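Local structure of beta-fructofuranosidase (Arthrobacter, 3WPU) at residues A[4-10]-A[34-40]; A[367-372]-A[390-395]. The protein is a beta-fructofuranosidase of the levansucrase/invertase family, whose members share a five-bladed beta-propeller fold. All coordinates share one frame; numbering follows the deposited sequence.

Contact 1. Residues A[4-10]-A[34-40]; sequences LQDGPEP and RQLQRMS
Gln5 and Arg38 mark the closest backbone approach, with their CA atoms 4.6 Å apart. Here the extended N-terminal segment 4-10 passes the C-terminal part of helix 30-38, and Gln5 N donates to Arg38 O at 2.9 Å. The Arg38 side chain returns the bond. Bent at chi3 (70°), it brings NE to Gln5 O at 2.8 Å, in the guanidinium plane. Leu4 CD1 lies over one face of this group, toward the rim, and Gly7 O lies over the opposite face. Water 1 joins Arg38 NH2 to Leu4 O. Arg38 NH1 donates to Gln35 OE1 at 3.0 Å, somewhat tilted from the guanidinium plane. Gln35 NE2 reaches Pro8 O at 2.9 Å in an almost straight bond (177°), from above the carbonyl plane. NE2 also donates to Ala31 O, while OE1 accepts from Arg38 NH1, so both ends of the amide are held. The Pro10 ring crosses the Gln35 side chain, with Pro10 CD 3.6 Å from Gln35 OE1. Pro8 CG sits over the centre of the Arg34 guanidinium, 3.6 Å from Arg34 CZ, while Arg34 NH1 donates to the Tyr283 hydroxyl and the backbone carbonyl of Tyr289. Leu4 CD2 lies against Met39 CG. A segment without regular structure is thus held to the helix at Gln5 O and Pro8 O, and the Arg38-Gln35 bond couples the two grips.

Contact 2. Residues A[367-372]-A[390-395]; sequences PEGVYG and GLALGN
Val370 faces both Ala392 and Leu393, so the antiparallel pairing of 367-372 with 390-395 contains a classic beta bulge. Val370 O accepts two bonds, from Ala392 N at 2.9 Å and from Leu393 N at 3.0 Å. Val370 N donates to Leu393 O at 2.9 Å. On one side of the bulge Asn395 N donates to Glu368 O at 2.8 Å. On the other, Gly372 N donates to Gly390 O at 2.7 Å, just where Gly390 leaves helix 385-388 with positive phi. Leu391 N is bonded to Ser389 OG, and the Gly394 backbone to Val55 and Met57. Several side-chain polar atoms have partners too. Tyr371 OH donates to Pro367 O at 2.7 Å, in the carbonyl plane and on a lone pair, which ties the ring back to its own segment. The Glu368 carboxylate takes bonds from His356 ND1 and Arg357 N. Asn395 ND2 donates to the carbonyls of Ala420 and His417.

Apolar side chains pack on both faces. With CG anti to the backbone N (chi1 -176°), Leu391 carries CD1 over one face of the Tyr371 ring, 4.1 Å from the centroid, in a CH-pi contact. Its other branch, CD2, meets Pro367 CG at 3.6 Å. On the Val370 face, Val370 CB packs on Leu393 CB. Separately, Ala392 CB comes near Val370 CG1.

The pair is wholly buried. Strand 369-375 has strand 348-355 as another neighbour, through backbone bonds of Gly369 to Ser355 and Tyr371 to Thr353. His423 of strand 423-425 touches Val370, Leu393 and Asn395. Strand 467-469 packs on Ala392 and Leu393. The ring of Trp28, just before helix 30-38 in the chain, meets the Tyr371 ring.

How the contacts relate
Both segments of contact 1 precede those of contact 2 along the chain. The contact centres are about 15 Å apart, on the same side of the protein's centre. Contact 1 lies farther out, about 27 Å from that centre, against about 13 Å for contact 2. Helix 30-38 links them. It carries the N-terminal segment on its outer side, and Leu36 on its inner side packs on contact 2, with Leu36 CD2 3.5 Å from Leu391 CB. Met39 CE adds a contact with Leu391 CD2 at 4.2 Å. The helix thus lies between the N-terminal segment and the antiparallel sheet containing strands 369-375 and 391-394.

Contact 1. Residues A[4-10]-A[34-40]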
# COMPACT_ATOMS: atom_id res chain seq x y z
N LEU A 4 -28.43 -5.91 -7.81
CA LEU A 4 -28.17 -6.17 -6.39
C LEU A 4 -29.19 -7.13 -5.82
O LEU A 4 -30.39 -7.01 -6.09
CB LEU A 4 -28.20 -4.88 -5.57
CG LEU A 4 -27.17 -3.80 -5.89
CD1 LEU A 4 -27.37 -2.57 -5.00
CD2 LEU A 4 -25.76 -4.35 -5.76
N GLN A 5 -28.72 -8.08 -5.02
CA GLN A 5 -29.60 -8.90 -4.18
C GLN A 5 -30.24 -8.00 -3.14
O GLN A 5 -29.70 -6.94 -2.81
CB GLN A 5 -28.80 -10.00 -3.48
CG GLN A 5 -28.05 -10.92 -4.43
CD GLN A 5 -28.98 -11.56 -5.44
OE1 GLN A 5 -29.93 -12.24 -5.07
NE2 GLN A 5 -28.71 -11.33 -6.72
N ASP A 6 -31.40 -8.41 -2.63
CA ASP A 6 -32.03 -7.64 -1.56
C ASP A 6 -31.11 -7.63 -0.34
O ASP A 6 -30.39 -8.59 -0.07
CB ASP A 6 -33.38 -8.23 -1.18
CG ASP A 6 -34.43 -8.09 -2.28
OD1 ASP A 6 -34.31 -7.22 -3.16
OD2 ASP A 6 -35.38 -8.87 -2.24
N GLY A 7 -31.12 -6.52 0.41
CA GLY A 7 -30.28 -6.40 1.57
C GLY A 7 -30.41 -4.99 2.12
O GLY A 7 -31.17 -4.22 1.55
N PRO A 8 -29.66 -4.67 3.18
CA PRO A 8 -29.76 -3.32 3.74
C PRO A 8 -29.31 -2.28 2.74
O PRO A 8 -28.47 -2.55 1.89
CB PRO A 8 -28.78 -3.37 4.93
CG PRO A 8 -27.76 -4.40 4.52
CD PRO A 8 -28.56 -5.44 3.80
N GLU A 9 -29.82 -1.06 2.88
CA GLU A 9 -29.32 0.04 2.11
C GLU A 9 -28.03 0.56 2.77
O GLU A 9 -27.83 0.40 3.95
CB GLU A 9 -30.39 1.12 2.03
CG GLU A 9 -31.59 0.63 1.22
CD GLU A 9 -32.55 1.72 0.88
OE1 GLU A 9 -32.08 2.85 0.65
OE2 GLU A 9 -33.77 1.43 0.81
N PRO A 10 -27.12 1.12 1.96
CA PRO A 10 -25.85 1.60 2.47
C PRO A 10 -26.08 2.89 3.23
O PRO A 10 -27.09 3.55 3.03
CB PRO A 10 -25.02 1.83 1.21
CG PRO A 10 -26.01 2.04 0.14
CD PRO A 10 -27.18 1.19 0.49
N ARG A 34 -22.08 -4.64 3.96
CA ARG A 34 -23.04 -5.66 3.50
C ARG A 34 -23.42 -5.49 2.04
O ARG A 34 -23.92 -6.42 1.41
CB ARG A 34 -24.27 -5.75 4.43
CG ARG A 34 -23.92 -6.36 5.77
CD ARG A 34 -25.07 -6.37 6.77
NE ARG A 34 -26.21 -7.18 6.33
CZ ARG A 34 -27.43 -7.15 6.88
NH1 ARG A 34 -27.71 -6.32 7.89
NH2 ARG A 34 -28.39 -7.93 6.39
N GLN A 35 -23.13 -4.34 1.46
CA GLN A 35 -23.30 -4.17 0.02
C GLN A 35 -22.44 -5.16 -0.78
O GLN A 35 -22.80 -5.56 -1.87
CB GLN A 35 -22.94 -2.75 -0.42
CG GLN A 35 -23.71 -1.64 0.28
CD GLN A 35 -25.20 -1.89 0.37
OE1 GLN A 35 -25.90 -1.94 -0.64
NE2 GLN A 35 -25.68 -2.03 1.58
N LEU A 36 -21.30 -5.55 -0.23
CA LEU A 36 -20.41 -6.55 -0.86
C LEU A 36 -21.16 -7.85 -1.12
O LEU A 36 -20.94 -8.50 -2.15
CB LEU A 36 -19.17 -6.80 0.02
CG LEU A 36 -18.24 -5.60 0.32
CD1 LEU A 36 -17.32 -5.86 1.47
CD2 LEU A 36 -17.46 -5.22 -0.94
N GLN A 37 -22.03 -8.24 -0.19
CA GLN A 37 -22.83 -9.46 -0.41
C GLN A 37 -23.95 -9.22 -1.43
O GLN A 37 -24.30 -10.09 -2.23
CB GLN A 37 -23.43 -9.96 0.91
CG GLN A 37 -22.37 -10.32 1.92
CD GLN A 37 -22.93 -10.55 3.29
OE1 GLN A 37 -23.95 -11.25 3.45
NE2 GLN A 37 -22.29 -9.96 4.30
N ARG A 38 -24.53 -8.02 -1.43
CA ARG A 38 -25.58 -7.71 -2.40
C ARG A 38 -25.06 -7.73 -3.83
O ARG A 38 -25.81 -8.02 -4.74
CB ARG A 38 -26.18 -6.32 -2.10
CG ARG A 38 -26.87 -6.23 -0.75
CD ARG A 38 -27.56 -4.88 -0.53
NE ARG A 38 -28.73 -4.72 -1.40
CZ ARG A 38 -29.28 -3.55 -1.73
NH1 ARG A 38 -28.77 -2.41 -1.30
NH2 ARG A 38 -30.35 -3.51 -2.53
N MET A 39 -23.78 -7.39 -4.01
CA MET A 39 -23.18 -7.29 -5.32
C MET A 39 -22.78 -8.66 -5.85
O MET A 39 -22.50 -8.79 -7.02
CB MET A 39 -21.94 -6.41 -5.26
CG MET A 39 -22.19 -4.94 -4.92
SD MET A 39 -20.69 -4.14 -4.30
CE MET A 39 -19.55 -5.13 -5.29
N SER A 40 -22.77 -9.66 -4.97
CA SER A 40 -22.30 -11.00 -5.34
C SER A 40 -23.41 -11.78 -6.00
O SER A 40 -24.59 -11.60 -5.68
CB SER A 40 -21.80 -11.73 -4.10
OG SER A 40 -21.31 -13.04 -4.40
O HOH W 1 -31.84 -5.12 -4.51
O HOH W 2 -26.17 -9.81 -7.33

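Contact 2. Residues A[367-372]-A[390-395]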
# COMPACT_ATOMS: atom_id res chain seq x y z
N PRO A 367 -14.08 -9.93 -0.88
CA PRO A 367 -12.84 -10.44 -1.46
C PRO A 367 -11.59 -9.88 -0.81
O PRO A 367 -11.59 -8.77 -0.26
CB PRO A 367 -12.92 -9.97 -2.92
CG PRO A 367 -13.83 -8.78 -2.90
CD PRO A 367 -14.80 -9.02 -1.80
N GLU A 368 -10.50 -10.60 -0.95
CA GLU A 368 -9.17 -10.00 -0.75
C GLU A 368 -8.98 -8.84 -1.71
O GLU A 368 -9.39 -8.94 -2.86
CB GLU A 368 -8.10 -11.02 -1.12
CG GLU A 368 -8.11 -12.29 -0.29
CD GLU A 368 -7.28 -12.22 0.99
OE1 GLU A 368 -6.15 -11.74 0.95
OE2 GLU A 368 -7.74 -12.69 2.03
N GLY A 369 -8.39 -7.72 -1.28
CA GLY A 369 -7.97 -6.71 -2.24
C GLY A 369 -8.17 -5.29 -1.80
O GLY A 369 -8.14 -4.99 -0.61
N VAL A 370 -8.36 -4.43 -2.79
CA VAL A 370 -8.39 -2.99 -2.57
C VAL A 370 -9.78 -2.49 -2.26
O VAL A 370 -10.72 -2.67 -3.05
CB VAL A 370 -7.90 -2.21 -3.83
CG1 VAL A 370 -7.87 -0.72 -3.52
CG2 VAL A 370 -6.54 -2.73 -4.28
N TYR A 371 -9.87 -1.75 -1.16
CA TYR A 371 -11.08 -1.05 -0.77
C TYR A 371 -10.75 0.43 -0.85
O TYR A 371 -9.59 0.82 -0.68
CB TYR A 371 -11.52 -1.50 0.63
CG TYR A 371 -12.03 -2.93 0.56
CD1 TYR A 371 -11.14 -3.99 0.58
CD2 TYR A 371 -13.38 -3.20 0.37
CE1 TYR A 371 -11.59 -5.30 0.48
CE2 TYR A 371 -13.83 -4.50 0.26
CZ TYR A 371 -12.94 -5.54 0.27
OH TYR A 371 -13.44 -6.83 0.16
N GLY A 372 -11.74 1.22 -1.18
CA GLY A 372 -11.53 2.67 -1.26
C GLY A 372 -12.71 3.49 -0.91
O GLY A 372 -13.85 3.02 -0.82
N GLY A 390 -17.35 -0.09 -0.72
CA GLY A 390 -15.94 0.10 -0.49
C GLY A 390 -15.06 -0.67 -1.45
O GLY A 390 -13.86 -0.39 -1.56
N LEU A 391 -15.60 -1.68 -2.13
CA LEU A 391 -14.73 -2.48 -2.98
C LEU A 391 -14.33 -1.75 -4.25
O LEU A 391 -15.20 -1.31 -4.99
CB LEU A 391 -15.42 -3.78 -3.37
CG LEU A 391 -14.62 -4.79 -4.20
CD1 LEU A 391 -13.34 -5.18 -3.49
CD2 LEU A 391 -15.51 -5.98 -4.47
N ALA A 392 -13.03 -1.69 -4.50
CA ALA A 392 -12.48 -1.15 -5.75
C ALA A 392 -11.81 -2.25 -6.61
O ALA A 392 -12.00 -2.28 -7.83
CB ALA A 392 -11.50 -0.05 -5.47
N LEU A 393 -11.05 -3.14 -6.00
CA LEU A 393 -10.33 -4.13 -6.80
C LEU A 393 -10.13 -5.42 -6.01
O LEU A 393 -9.13 -5.58 -5.29
CB LEU A 393 -8.98 -3.58 -7.28
CG LEU A 393 -8.23 -4.41 -8.33
CD1 LEU A 393 -8.90 -4.24 -9.67
CD2 LEU A 393 -6.77 -3.98 -8.44
N GLY A 394 -11.08 -6.33 -6.15
CA GLY A 394 -11.07 -7.61 -5.45
C GLY A 394 -10.45 -8.72 -6.27
O GLY A 394 -10.58 -8.77 -7.50
N ASN A 395 -9.75 -9.60 -5.59
CA ASN A 395 -9.33 -10.82 -6.28
C ASN A 395 -10.57 -11.57 -6.74
O ASN A 395 -11.66 -11.45 -6.14
CB ASN A 395 -8.47 -11.67 -5.38
CG ASN A 395 -7.11 -11.05 -5.10
OD1 ASN A 395 -6.65 -10.15 -5.81
ND2 ASN A 395 -6.45 -11.55 -4.08